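Sugar-binding transcriptional regulator, LacI family (Enterococcus faecalis, PDB 3CS3) probably acts as a sugar-responsive, DNA-binding transcription factor, and is represented here by its C-terminal domain alone. Local coordinates at residues Lys4-Asn9 with Pro54-Asp59; Ala35-Glu40 with Ile243-Arg248; Arg96-Asp101 with Glu255-Arg260; Gly211-Glu216 with Ile228-His233. All coordinates share one frame; numbering follows the deposited sequence.

Interaction 1: Lys4-Asn9 with Pro54-Asp59; sequences KRRQTN and PEKMVD
Thr8 and Asn9, at the end of the N-terminal lead-in to strand 10-15, are gripped by the carboxylate of Asp59, which closes the loop before the neighbouring parallel strand 60-64. In LacI-family repressors the DNA-binding headpiece precedes such a lead-in. The bond that carries the contact runs from Thr8 N to Asp59 OD1 at 2.8 Å, nearly straight at 169°, and reaches OD1 on its syn side, 22° out of the carboxylate plane. Asn9 N adds a weak, bent bond of 3.1 Å to Asp59 OD2. With chi1 at 63°, Thr8 OG1 tucks between its own backbone N and carbonyl carbon, and this brings it within 3.1 Å of both Asp59 OD1 and Met57 O; a weak bond also ties it to Ile10 N. Gln7 turns away, but its CG still brushes Asp59 OD2. Farther from strand 10-15, Arg6 bends at chi2 and chi3 and lays a face of its guanidinium over the start of the Lys56 chain, NH2 lying 3.5 Å from Lys56 CB. Arg6 CD rests against Lys56 O at 3.3 Å. Asp59 has further ties: its backbone pairs with Ile10, and OD2 is probably hydrogen-bonded to the hydroxyl of Tyr39. Met57 points the other way, onto Phe52 of the second subunit. One carboxylate thus collects one strong and one weak backbone N-H and probably the Tyr39 hydroxyl, which together should limit its rotation and would probably favour its ionised form, while the arginine-lysine end is held by a guanidinium face on methylenes, with the like charges apart, at an exposed surface.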
# COMPACT_ATOMS: atom_id res chain seq x y z
N LYS A 4 -16.98 -20.77 -19.73
CA LYS A 4 -16.97 -21.97 -20.62
C LYS A 4 -15.92 -21.81 -21.72
O LYS A 4 -14.98 -22.60 -21.81
CB LYS A 4 -18.35 -22.19 -21.26
CG LYS A 4 -19.42 -22.73 -20.33
CD LYS A 4 -20.74 -22.84 -21.07
CE LYS A 4 -21.87 -23.27 -20.15
NZ LYS A 4 -23.17 -23.32 -20.87
N ARG A 5 -16.09 -20.77 -22.54
CA ARG A 5 -15.31 -20.60 -23.76
C ARG A 5 -13.90 -20.02 -23.57
O ARG A 5 -13.15 -19.90 -24.53
CB ARG A 5 -16.10 -19.79 -24.80
CG ARG A 5 -16.49 -18.38 -24.36
CD ARG A 5 -17.80 -17.93 -25.00
NE ARG A 5 -18.90 -18.87 -24.73
CZ ARG A 5 -19.66 -18.87 -23.64
NH1 ARG A 5 -20.62 -19.77 -23.50
NH2 ARG A 5 -19.46 -17.98 -22.67
N ARG A 6 -13.55 -19.68 -22.33
CA ARG A 6 -12.27 -19.05 -22.05
C ARG A 6 -11.66 -19.55 -20.76
O ARG A 6 -12.35 -19.79 -19.77
CB ARG A 6 -12.44 -17.53 -21.96
CG ARG A 6 -11.51 -16.75 -22.85
CD ARG A 6 -12.18 -15.47 -23.35
NE ARG A 6 -13.64 -15.56 -23.30
CZ ARG A 6 -14.47 -14.83 -24.04
NH1 ARG A 6 -15.78 -14.99 -23.92
NH2 ARG A 6 -14.00 -13.95 -24.91
N GLN A 7 -10.34 -19.72 -20.78
CA GLN A 7 -9.58 -19.90 -19.56
C GLN A 7 -8.31 -19.08 -19.70
O GLN A 7 -7.41 -19.45 -20.45
CB GLN A 7 -9.26 -21.37 -19.33
CG GLN A 7 -8.49 -21.66 -18.06
CD GLN A 7 -8.87 -22.99 -17.45
OE1 GLN A 7 -10.03 -23.22 -17.11
NE2 GLN A 7 -7.90 -23.88 -17.31
N THR A 8 -8.27 -17.96 -19.00
CA THR A 8 -7.19 -16.98 -19.13
C THR A 8 -6.10 -17.18 -18.08
O THR A 8 -5.06 -16.53 -18.14
CB THR A 8 -7.73 -15.54 -18.99
OG1 THR A 8 -8.30 -15.35 -17.69
CG2 THR A 8 -8.80 -15.26 -20.03
N ASN A 9 -6.36 -18.11 -17.15
CA ASN A 9 -5.61 -18.30 -15.90
C ASN A 9 -5.24 -17.02 -15.13
O ASN A 9 -4.14 -16.87 -14.58
CB ASN A 9 -4.49 -19.38 -15.97
CG ASN A 9 -3.31 -19.02 -16.88
OD1 ASN A 9 -2.63 -19.92 -17.37
ND2 ASN A 9 -3.03 -17.73 -17.06
N PRO A 54 -13.45 -6.99 -16.74
CA PRO A 54 -13.08 -7.72 -17.96
C PRO A 54 -13.45 -9.21 -17.85
O PRO A 54 -12.59 -10.05 -17.60
CB PRO A 54 -11.57 -7.51 -18.06
CG PRO A 54 -11.12 -7.20 -16.67
CD PRO A 54 -12.27 -6.54 -15.98
N GLU A 55 -14.73 -9.50 -18.06
CA GLU A 55 -15.28 -10.85 -17.86
C GLU A 55 -14.85 -11.82 -18.96
O GLU A 55 -14.88 -13.04 -18.77
CB GLU A 55 -16.81 -10.78 -17.69
CG GLU A 55 -17.64 -10.83 -18.97
CD GLU A 55 -18.32 -12.17 -19.16
OE1 GLU A 55 -17.88 -12.94 -20.04
OE2 GLU A 55 -19.30 -12.45 -18.43
N LYS A 56 -14.44 -11.27 -20.10
CA LYS A 56 -13.88 -12.04 -21.20
C LYS A 56 -12.36 -12.14 -21.09
O LYS A 56 -11.68 -12.51 -22.04
CB LYS A 56 -14.26 -11.40 -22.54
CG LYS A 56 -15.75 -11.41 -22.86
CD LYS A 56 -16.06 -10.59 -24.10
CE LYS A 56 -17.55 -10.58 -24.41
NZ LYS A 56 -18.35 -9.83 -23.40
N MET A 57 -11.82 -11.81 -19.91
CA MET A 57 -10.37 -11.76 -19.69
C MET A 57 -9.93 -12.20 -18.29
O MET A 57 -8.74 -12.27 -18.00
CB MET A 57 -9.85 -10.35 -20.01
CG MET A 57 -9.42 -10.16 -21.47
SD MET A 57 -9.83 -8.55 -22.17
CE MET A 57 -11.63 -8.63 -22.28
N VAL A 58 -10.91 -12.51 -17.43
CA VAL A 58 -10.64 -12.94 -16.06
C VAL A 58 -11.48 -14.17 -15.72
O VAL A 58 -12.68 -14.20 -15.97
CB VAL A 58 -10.83 -11.75 -15.05
CG1 VAL A 58 -11.44 -12.18 -13.73
CG2 VAL A 58 -9.51 -11.03 -14.82
N ASP A 59 -10.83 -15.20 -15.17
CA ASP A 59 -11.49 -16.46 -14.84
C ASP A 59 -12.42 -16.35 -13.63
O ASP A 59 -13.54 -16.88 -13.65
CB ASP A 59 -10.47 -17.57 -14.58
CG ASP A 59 -9.84 -18.11 -15.85
OD1 ASP A 59 -10.23 -17.70 -16.96
OD2 ASP A 59 -8.93 -18.96 -15.72

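Interaction 2: Ala35-Glu40 with Ile243-Arg248; sequences ALFDYE and IIHLMR
Ile244 inserts between Phe37 and Tyr39 and uses a different methyl for each ring. Its CG2 sits over the centre of Phe37, 3.8 Å from the ring centroid and 12° off the normal, a CH-pi contact. CD1 makes the matching contact with Tyr39, 3.8 Å from that centroid and displaced slightly toward the rim. The split follows from chi1 of -63°, which sets CG2 opposite the backbone N and CG1 opposite the carbonyl carbon, with CD1 directed to the second ring; on the way CG1 touches Phe37 CD2 at 3.6 Å. Met247, one helical turn on, brings SD obliquely beside Tyr39 in a Met-aromatic contact, 3.5 Å from Tyr39 OH. At the far end of the other ring, Phe37 CZ meets the edge of His245 at CE1, 4.3 Å away. Phe37 CD1 lies over one face of the Arg248 guanidinium, just past the helix, the two groups crossing at nearly a right angle, while Arg248 NH1 makes a salt bridge to Glu250. Behind the two aromatics lies a Schellman motif: Asp38, with a phi of 56°, ends helix 23-35 as Asp38 N bonds to Ala35 O at 3.0 Å and Tyr39 N reaches back to Leu34 O. After this turn Phe37 and Tyr39 both point toward helix 232-247. The contact therefore joins the C-terminal ends of helices 23-35 and 232-247, with Leu34 touching Tyr39, Ile243 and Ile244; Ile11 of strand 10-15 touches Tyr39 and Ile243, and Ser82 of strand 82-85 touches Ile243, Leu246 and Met247.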
# COMPACT_ATOMS: atom_id res chain seq x y z
N ALA A 35 0.07 -19.19 -7.89
CA ALA A 35 1.22 -19.63 -8.69
C ALA A 35 1.39 -21.15 -8.70
O ALA A 35 1.83 -21.72 -9.70
CB ALA A 35 2.51 -18.96 -8.23
N LEU A 36 1.03 -21.80 -7.59
CA LEU A 36 1.07 -23.26 -7.46
C LEU A 36 0.16 -23.96 -8.47
O LEU A 36 0.42 -25.09 -8.87
CB LEU A 36 0.70 -23.70 -6.04
CG LEU A 36 1.62 -23.30 -4.89
CD1 LEU A 36 0.95 -23.56 -3.55
CD2 LEU A 36 2.96 -24.03 -4.98
N PHE A 37 -0.91 -23.27 -8.86
CA PHE A 37 -1.86 -23.77 -9.85
C PHE A 37 -1.70 -23.07 -11.20
O PHE A 37 -2.61 -23.11 -12.03
CB PHE A 37 -3.29 -23.61 -9.32
CG PHE A 37 -3.57 -24.41 -8.09
CD1 PHE A 37 -3.79 -25.78 -8.16
CD2 PHE A 37 -3.61 -23.79 -6.84
CE1 PHE A 37 -4.04 -26.53 -7.02
CE2 PHE A 37 -3.87 -24.53 -5.69
CZ PHE A 37 -4.08 -25.90 -5.78
N ASP A 38 -0.54 -22.43 -11.40
CA ASP A 38 -0.22 -21.66 -12.62
C ASP A 38 -1.22 -20.55 -12.95
O ASP A 38 -1.49 -20.26 -14.12
CB ASP A 38 -0.01 -22.58 -13.84
CG ASP A 38 1.02 -23.66 -13.60
OD1 ASP A 38 0.65 -24.85 -13.69
OD2 ASP A 38 2.19 -23.32 -13.31
N TYR A 39 -1.77 -19.93 -11.91
CA TYR A 39 -2.65 -18.78 -12.08
C TYR A 39 -1.92 -17.50 -11.73
O TYR A 39 -0.94 -17.51 -10.99
CB TYR A 39 -3.91 -18.92 -11.22
CG TYR A 39 -5.07 -19.57 -11.93
CD1 TYR A 39 -6.20 -18.84 -12.28
CD2 TYR A 39 -5.03 -20.93 -12.26
CE1 TYR A 39 -7.28 -19.45 -12.93
CE2 TYR A 39 -6.09 -21.54 -12.92
CZ TYR A 39 -7.21 -20.80 -13.25
OH TYR A 39 -8.26 -21.41 -13.90
N GLU A 40 -2.39 -16.40 -12.30
CA GLU A 40 -1.87 -15.08 -11.99
C GLU A 40 -3.00 -14.15 -11.59
O GLU A 40 -4.18 -14.47 -11.73
CB GLU A 40 -1.09 -14.50 -13.16
CG GLU A 40 0.34 -15.02 -13.26
CD GLU A 40 1.13 -14.33 -14.36
OE1 GLU A 40 0.55 -14.04 -15.42
OE2 GLU A 40 2.35 -14.10 -14.15
N ILE A 243 -10.57 -20.28 -4.47
CA ILE A 243 -11.02 -19.88 -5.80
C ILE A 243 -10.68 -20.94 -6.87
O ILE A 243 -11.48 -21.21 -7.76
CB ILE A 243 -10.56 -18.41 -6.19
CG1 ILE A 243 -11.27 -17.91 -7.43
CG2 ILE A 243 -9.06 -18.28 -6.37
CD1 ILE A 243 -12.59 -17.33 -7.16
N ILE A 244 -9.51 -21.57 -6.73
CA ILE A 244 -9.13 -22.68 -7.60
C ILE A 244 -10.09 -23.85 -7.42
O ILE A 244 -10.73 -24.28 -8.38
CB ILE A 244 -7.66 -23.14 -7.36
CG1 ILE A 244 -6.67 -22.01 -7.70
CG2 ILE A 244 -7.35 -24.43 -8.14
CD1 ILE A 244 -6.83 -21.38 -9.08
N HIS A 245 -10.22 -24.34 -6.18
CA HIS A 245 -11.11 -25.46 -5.85
C HIS A 245 -12.55 -25.21 -6.28
O HIS A 245 -13.19 -26.10 -6.81
CB HIS A 245 -11.05 -25.77 -4.34
CG HIS A 245 -9.83 -26.53 -3.92
ND1 HIS A 245 -8.56 -26.20 -4.33
CD2 HIS A 245 -9.69 -27.60 -3.10
CE1 HIS A 245 -7.69 -27.03 -3.80
NE2 HIS A 245 -8.35 -27.90 -3.05
N LEU A 246 -13.03 -23.98 -6.07
CA LEU A 246 -14.40 -23.60 -6.41
C LEU A 246 -14.66 -23.62 -7.92
O LEU A 246 -15.72 -24.08 -8.36
CB LEU A 246 -14.74 -22.23 -5.81
CG LEU A 246 -16.06 -21.52 -6.11
CD1 LEU A 246 -17.25 -22.32 -5.59
CD2 LEU A 246 -16.04 -20.14 -5.50
N MET A 247 -13.69 -23.15 -8.71
CA MET A 247 -13.87 -23.09 -10.16
C MET A 247 -13.59 -24.43 -10.84
O MET A 247 -13.94 -24.61 -12.01
CB MET A 247 -13.09 -21.92 -10.78
CG MET A 247 -11.67 -22.18 -11.26
SD MET A 247 -10.81 -20.64 -11.66
CE MET A 247 -12.18 -19.52 -11.94
N ARG A 248 -12.99 -25.35 -10.10
CA ARG A 248 -12.75 -26.72 -10.56
C ARG A 248 -13.85 -27.66 -10.07
O ARG A 248 -13.70 -28.89 -10.11
CB ARG A 248 -11.39 -27.23 -10.06
CG ARG A 248 -10.18 -26.59 -10.72
CD ARG A 248 -8.92 -27.42 -10.51
NE ARG A 248 -8.71 -27.81 -9.11
CZ ARG A 248 -7.64 -28.46 -8.66
NH1 ARG A 248 -7.56 -28.77 -7.37
NH2 ARG A 248 -6.66 -28.80 -9.48

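Interaction 3: Arg96-Asp101 with Glu255-Arg260; sequences RQVLLD and EHIYTR. With SO4 (sulfate ion), chain C; SO4 (sulfate ion), chain E; SO4 (sulfate ion), chain B.
Val98, Leu99 and Leu100 pair in parallel with Glu255, His256 and Ile257, and the backbone ladder between them is the tight part of the contact. Four bonds alternate along it: Glu255 N to Gln97 O, Leu99 N to Glu255 O, Ile257 N to Leu99 O (2.8 Å, in the carbonyl plane) and Asp101 N to Ile257 O. On one face Ile257 wedges between two neighbours: chi1 of -64° sets CG1 opposite the carbonyl carbon, 4.0 Å from Val98 CG1, and CG2 opposite the backbone N, 4.1 Å from Leu100 CD2. Trp235 of helix 232-247 covers Leu100 and Ile257. Strand 95-100 ends at Asp101, the N-cap of helix 102-115, and this pair of strands runs toward the crossovers that link the two subdomains of a periplasmic-binding-protein-like fold. Leu99, on the His256 face, is buried against Tyr131. The loose side is the outer edge of strand 255-257 and the residues after it, where a sulfate, probably from the crystallisation liquor, is bound by His256 N, by His256 ND1 in an almost straight bond (2.9 Å, 177°) to O3, and by Tyr258 OH to O1 at 2.6 Å. Asp101 OD2 lies at the edge of the Tyr258 ring, 3.4 Å from CD1, and is joined to Thr259 N through one water. At the start of strand 95-100, Arg96 reaches two more sulfates along its guanidinium edge.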
# COMPACT_ATOMS: atom_id res chain seq x y z
N ARG A 96 -17.90 -18.29 -2.44
CA ARG A 96 -17.46 -18.75 -1.13
C ARG A 96 -16.91 -17.60 -0.30
O ARG A 96 -16.64 -16.54 -0.84
CB ARG A 96 -16.40 -19.85 -1.26
CG ARG A 96 -16.92 -21.12 -1.90
CD ARG A 96 -18.03 -21.79 -1.07
NE ARG A 96 -18.32 -23.10 -1.64
CZ ARG A 96 -19.26 -23.32 -2.56
NH1 ARG A 96 -20.03 -22.33 -2.99
NH2 ARG A 96 -19.43 -24.55 -3.05
N GLN A 97 -16.75 -17.82 1.01
CA GLN A 97 -16.30 -16.78 1.94
C GLN A 97 -15.01 -17.17 2.63
O GLN A 97 -14.88 -18.28 3.12
CB GLN A 97 -17.34 -16.54 3.03
CG GLN A 97 -18.76 -16.33 2.57
CD GLN A 97 -19.78 -16.63 3.67
OE1 GLN A 97 -20.98 -16.68 3.42
NE2 GLN A 97 -19.30 -16.82 4.90
N VAL A 98 -14.05 -16.25 2.66
CA VAL A 98 -12.91 -16.37 3.57
C VAL A 98 -12.85 -15.09 4.40
O VAL A 98 -12.30 -14.08 3.98
CB VAL A 98 -11.55 -16.64 2.86
CG1 VAL A 98 -10.47 -16.94 3.89
CG2 VAL A 98 -11.66 -17.81 1.90
N LEU A 99 -13.43 -15.15 5.59
CA LEU A 99 -13.67 -13.95 6.40
C LEU A 99 -12.81 -13.90 7.65
O LEU A 99 -12.39 -14.93 8.16
CB LEU A 99 -15.15 -13.89 6.80
CG LEU A 99 -16.21 -14.00 5.70
CD1 LEU A 99 -17.59 -13.91 6.31
CD2 LEU A 99 -16.03 -12.93 4.64
N LEU A 100 -12.54 -12.69 8.13
CA LEU A 100 -11.90 -12.54 9.43
C LEU A 100 -12.90 -12.91 10.52
O LEU A 100 -14.10 -12.67 10.39
CB LEU A 100 -11.43 -11.10 9.66
CG LEU A 100 -10.39 -10.50 8.72
CD1 LEU A 100 -10.10 -9.07 9.13
CD2 LEU A 100 -9.12 -11.33 8.70
N ASP A 101 -12.39 -13.49 11.60
CA ASP A 101 -13.17 -13.69 12.81
C ASP A 101 -13.33 -12.34 13.53
O ASP A 101 -12.59 -12.03 14.48
CB ASP A 101 -12.50 -14.74 13.69
CG ASP A 101 -13.33 -15.10 14.90
OD1 ASP A 101 -14.57 -15.15 14.79
OD2 ASP A 101 -12.72 -15.35 15.96
N GLU A 255 -14.50 -20.47 5.14
CA GLU A 255 -13.62 -20.54 6.29
C GLU A 255 -13.47 -19.18 6.98
O GLU A 255 -13.82 -18.15 6.42
CB GLU A 255 -12.24 -21.04 5.88
CG GLU A 255 -12.16 -22.55 5.73
CD GLU A 255 -10.75 -23.05 5.53
OE1 GLU A 255 -9.85 -22.68 6.31
OE2 GLU A 255 -10.54 -23.85 4.59
N HIS A 256 -12.94 -19.21 8.20
CA HIS A 256 -12.61 -18.00 8.94
C HIS A 256 -11.12 -17.93 9.20
O HIS A 256 -10.43 -18.97 9.25
CB HIS A 256 -13.38 -17.90 10.26
CG HIS A 256 -14.83 -17.60 10.09
ND1 HIS A 256 -15.78 -18.59 9.92
CD2 HIS A 256 -15.50 -16.42 10.03
CE1 HIS A 256 -16.97 -18.03 9.78
NE2 HIS A 256 -16.82 -16.72 9.84
N ILE A 257 -10.63 -16.71 9.35
CA ILE A 257 -9.25 -16.43 9.70
C ILE A 257 -9.24 -15.92 11.15
O ILE A 257 -9.88 -14.91 11.46
CB ILE A 257 -8.62 -15.40 8.72
CG1 ILE A 257 -8.57 -15.98 7.29
CG2 ILE A 257 -7.24 -14.90 9.20
CD1 ILE A 257 -7.69 -17.22 7.11
N TYR A 258 -8.54 -16.63 12.02
CA TYR A 258 -8.64 -16.37 13.46
C TYR A 258 -7.60 -15.38 13.96
O TYR A 258 -6.56 -15.18 13.32
CB TYR A 258 -8.69 -17.68 14.27
CG TYR A 258 -9.97 -18.44 13.97
CD1 TYR A 258 -11.17 -18.05 14.54
CD2 TYR A 258 -9.98 -19.52 13.07
CE1 TYR A 258 -12.36 -18.72 14.26
CE2 TYR A 258 -11.17 -20.20 12.78
CZ TYR A 258 -12.35 -19.79 13.38
OH TYR A 258 -13.54 -20.44 13.12
N THR A 259 -7.92 -14.73 15.07
CA THR A 259 -7.20 -13.55 15.54
C THR A 259 -6.61 -13.70 16.95
O THR A 259 -6.96 -14.61 17.70
CB THR A 259 -8.12 -12.31 15.54
OG1 THR A 259 -9.21 -12.52 16.44
CG2 THR A 259 -8.67 -12.00 14.15
N ARG A 260 -5.71 -12.78 17.29
CA ARG A 260 -5.13 -12.67 18.62
C ARG A 260 -4.85 -11.20 18.96
O ARG A 260 -4.58 -10.40 18.06
CB ARG A 260 -3.86 -13.52 18.75
CG ARG A 260 -2.62 -12.97 18.05
CD ARG A 260 -1.54 -14.03 17.89
NE ARG A 260 -0.20 -13.43 17.77
CZ ARG A 260 0.35 -13.03 16.63
NH1 ARG A 260 -0.30 -13.14 15.48
NH2 ARG A 260 1.57 -12.50 16.64
S SO4 C . -13.98 -22.34 10.11
O1 SO4 C . -13.66 -22.51 11.52
O2 SO4 C . -14.29 -23.64 9.51
O3 SO4 C . -15.13 -21.46 9.94
O4 SO4 C . -12.81 -21.76 9.48
S SO4 E . -18.42 -26.97 -0.73
O1 SO4 E . -18.54 -25.87 0.22
O2 SO4 E . -17.66 -26.53 -1.90
O3 SO4 E . -17.74 -28.09 -0.10
O4 SO4 E . -19.76 -27.38 -1.15
S SO4 B . -21.49 -24.24 -5.86
O1 SO4 B . -22.67 -24.68 -6.61
O2 SO4 B . -20.63 -23.47 -6.74
O3 SO4 B . -21.92 -23.43 -4.73
O4 SO4 B . -20.76 -25.41 -5.37
O HOH W 1 -17.13 -17.66 6.64
O HOH W 2 -10.36 -14.99 16.57

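Interaction 4: Gly211-Glu216 with Ile228-His233; sequences GFDNSE and IAYSKH. With SO4 (sulfate ion), chain D.
Phe212, following Gly211, receives Ile228 over the centre of its ring, CB standing 3.9 Å from the centroid in a CH-pi contact. The edge of the same ring meets Tyr230, with CE2 3.9 Å from Tyr230 CE1, and Arg136 adds a cation-pi contact. Asp213 is held twice: its N bonds to Ile228 O at 2.9 Å, and its OD1 accepts Tyr230 OH at 2.6 Å. The hydroxyl comes from above the carboxylate, 63° out of its plane, with ring and carboxylate almost perpendicular. OD1 also binds a glycerol, consistent with a sugar pocket in the cleft between subdomains. A water that accepts from Tyr230 N lies 2.6 Å from Asp213 O. Asn214 rests CB on Ala229 CB at 3.6 Å, gives OD1 to Arg224, and accepts Lys232 NZ on its carbonyl O at 2.6 Å; bends at chi2 and chi3 turn the lysine there. Ser215 then N-caps helix 216-220, as Ser231 does helix 232-247, where His233 N binds a sulfate. The contact thus bridges the loop after strand 207-210, in one sheet, to strand 227-229, in the other, and the turn into helix 232-247, beside strand 255-262.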
# COMPACT_ATOMS: atom_id res chain seq x y z
N GLY A 211 -6.30 -0.90 18.15
CA GLY A 211 -6.68 -1.01 16.74
C GLY A 211 -7.00 -2.44 16.33
O GLY A 211 -7.36 -3.28 17.16
N PHE A 212 -6.87 -2.71 15.04
CA PHE A 212 -7.24 -3.99 14.42
C PHE A 212 -6.48 -4.00 13.10
O PHE A 212 -6.42 -2.97 12.43
CB PHE A 212 -8.75 -4.00 14.15
CG PHE A 212 -9.38 -5.38 14.09
CD1 PHE A 212 -10.32 -5.76 15.05
CD2 PHE A 212 -9.08 -6.27 13.06
CE1 PHE A 212 -10.94 -7.03 14.99
CE2 PHE A 212 -9.68 -7.54 13.00
CZ PHE A 212 -10.62 -7.92 13.96
N ASP A 213 -5.88 -5.16 12.77
CA ASP A 213 -5.13 -5.44 11.50
C ASP A 213 -3.66 -5.77 11.68
O ASP A 213 -3.10 -6.51 10.87
CB ASP A 213 -5.28 -4.38 10.40
CG ASP A 213 -6.64 -4.38 9.75
OD1 ASP A 213 -7.41 -5.35 9.96
OD2 ASP A 213 -6.96 -3.41 9.04
N ASN A 214 -3.03 -5.21 12.71
CA ASN A 214 -1.59 -5.38 12.97
C ASN A 214 -0.71 -4.90 11.80
O ASN A 214 0.11 -5.64 11.26
CB ASN A 214 -1.28 -6.83 13.38
CG ASN A 214 0.14 -7.03 13.88
OD1 ASN A 214 0.72 -6.16 14.53
ND2 ASN A 214 0.71 -8.18 13.56
N SER A 215 -0.90 -3.64 11.43
CA SER A 215 -0.07 -3.00 10.42
C SER A 215 1.35 -2.91 10.94
O SER A 215 1.56 -2.77 12.15
CB SER A 215 -0.61 -1.61 10.08
OG SER A 215 -0.49 -0.71 11.16
N GLU A 216 2.33 -2.98 10.04
CA GLU A 216 3.72 -2.90 10.47
C GLU A 216 4.11 -1.50 10.93
O GLU A 216 5.00 -1.37 11.77
CB GLU A 216 4.70 -3.48 9.43
CG GLU A 216 4.79 -2.75 8.10
CD GLU A 216 5.80 -3.39 7.16
OE1 GLU A 216 5.62 -3.30 5.92
OE2 GLU A 216 6.79 -3.99 7.65
N ILE A 228 -5.28 -6.03 17.06
CA ILE A 228 -5.72 -7.40 16.82
C ILE A 228 -5.05 -7.93 15.55
O ILE A 228 -5.19 -7.36 14.47
CB ILE A 228 -7.26 -7.48 16.69
CG1 ILE A 228 -7.96 -6.85 17.91
CG2 ILE A 228 -7.69 -8.92 16.46
CD1 ILE A 228 -7.79 -7.60 19.23
N ALA A 229 -4.30 -9.01 15.71
CA ALA A 229 -3.48 -9.57 14.65
C ALA A 229 -4.07 -10.84 14.09
O ALA A 229 -4.73 -11.59 14.80
CB ALA A 229 -2.10 -9.85 15.17
N TYR A 230 -3.81 -11.07 12.81
CA TYR A 230 -4.15 -12.31 12.13
C TYR A 230 -3.09 -12.52 11.04
O TYR A 230 -2.36 -11.58 10.69
CB TYR A 230 -5.57 -12.23 11.55
CG TYR A 230 -5.88 -10.96 10.79
CD1 TYR A 230 -6.50 -9.87 11.42
CD2 TYR A 230 -5.54 -10.83 9.44
CE1 TYR A 230 -6.77 -8.69 10.72
CE2 TYR A 230 -5.81 -9.66 8.74
CZ TYR A 230 -6.43 -8.59 9.38
OH TYR A 230 -6.69 -7.45 8.67
N SER A 231 -3.00 -13.73 10.51
CA SER A 231 -2.09 -13.98 9.40
C SER A 231 -2.68 -13.48 8.08
O SER A 231 -3.63 -14.08 7.55
CB SER A 231 -1.75 -15.47 9.30
OG SER A 231 -0.68 -15.67 8.39
N LYS A 232 -2.14 -12.38 7.56
CA LYS A 232 -2.59 -11.84 6.28
C LYS A 232 -2.16 -12.70 5.09
O LYS A 232 -2.89 -12.81 4.11
CB LYS A 232 -2.09 -10.41 6.06
CG LYS A 232 -2.47 -9.41 7.13
CD LYS A 232 -1.29 -9.16 8.04
CE LYS A 232 -1.18 -7.71 8.44
NZ LYS A 232 -0.22 -7.58 9.56
N HIS A 233 -0.97 -13.30 5.20
CA HIS A 233 -0.44 -14.22 4.19
C HIS A 233 -1.38 -15.41 4.00
O HIS A 233 -1.66 -15.81 2.87
CB HIS A 233 0.95 -14.73 4.57
CG HIS A 233 2.06 -13.75 4.34
ND1 HIS A 233 2.23 -13.09 3.14
CD2 HIS A 233 3.08 -13.35 5.14
CE1 HIS A 233 3.30 -12.31 3.22
NE2 HIS A 233 3.83 -12.45 4.43
S SO4 D . 1.58 -12.06 8.17
O1 SO4 D . 2.86 -12.71 8.46
O2 SO4 D . 0.68 -13.04 7.59
O3 SO4 D . 1.01 -11.53 9.41
O4 SO4 D . 1.79 -10.96 7.22
O HOH W 3 -2.96 -9.09 11.01
O HOH W 4 0.07 -10.47 11.92

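Interactions 1 and 2 lie at the surface at one end of the chain and touch each other through Tyr39 and Glu40 of interaction 2, which meet Asp59 and Asn9 of interaction 1; interaction 4 is buried and interaction 3 partly so, nearer the chain's centre. Helix 232-247 joins interaction 2, at its C-terminal end, to interaction 4, at its start, although their centres are about 25 Å apart. Interactions 3 and 4 meet where strands 255-262 and 227-229 pair antiparallel. Chemistry changes with place: carboxylate to backbone N-H in interaction 1, methyls on aromatic faces in interaction 2, a regular parallel ladder in interaction 3, and mixed aromatic and polar grips beside the cleft in interaction 4.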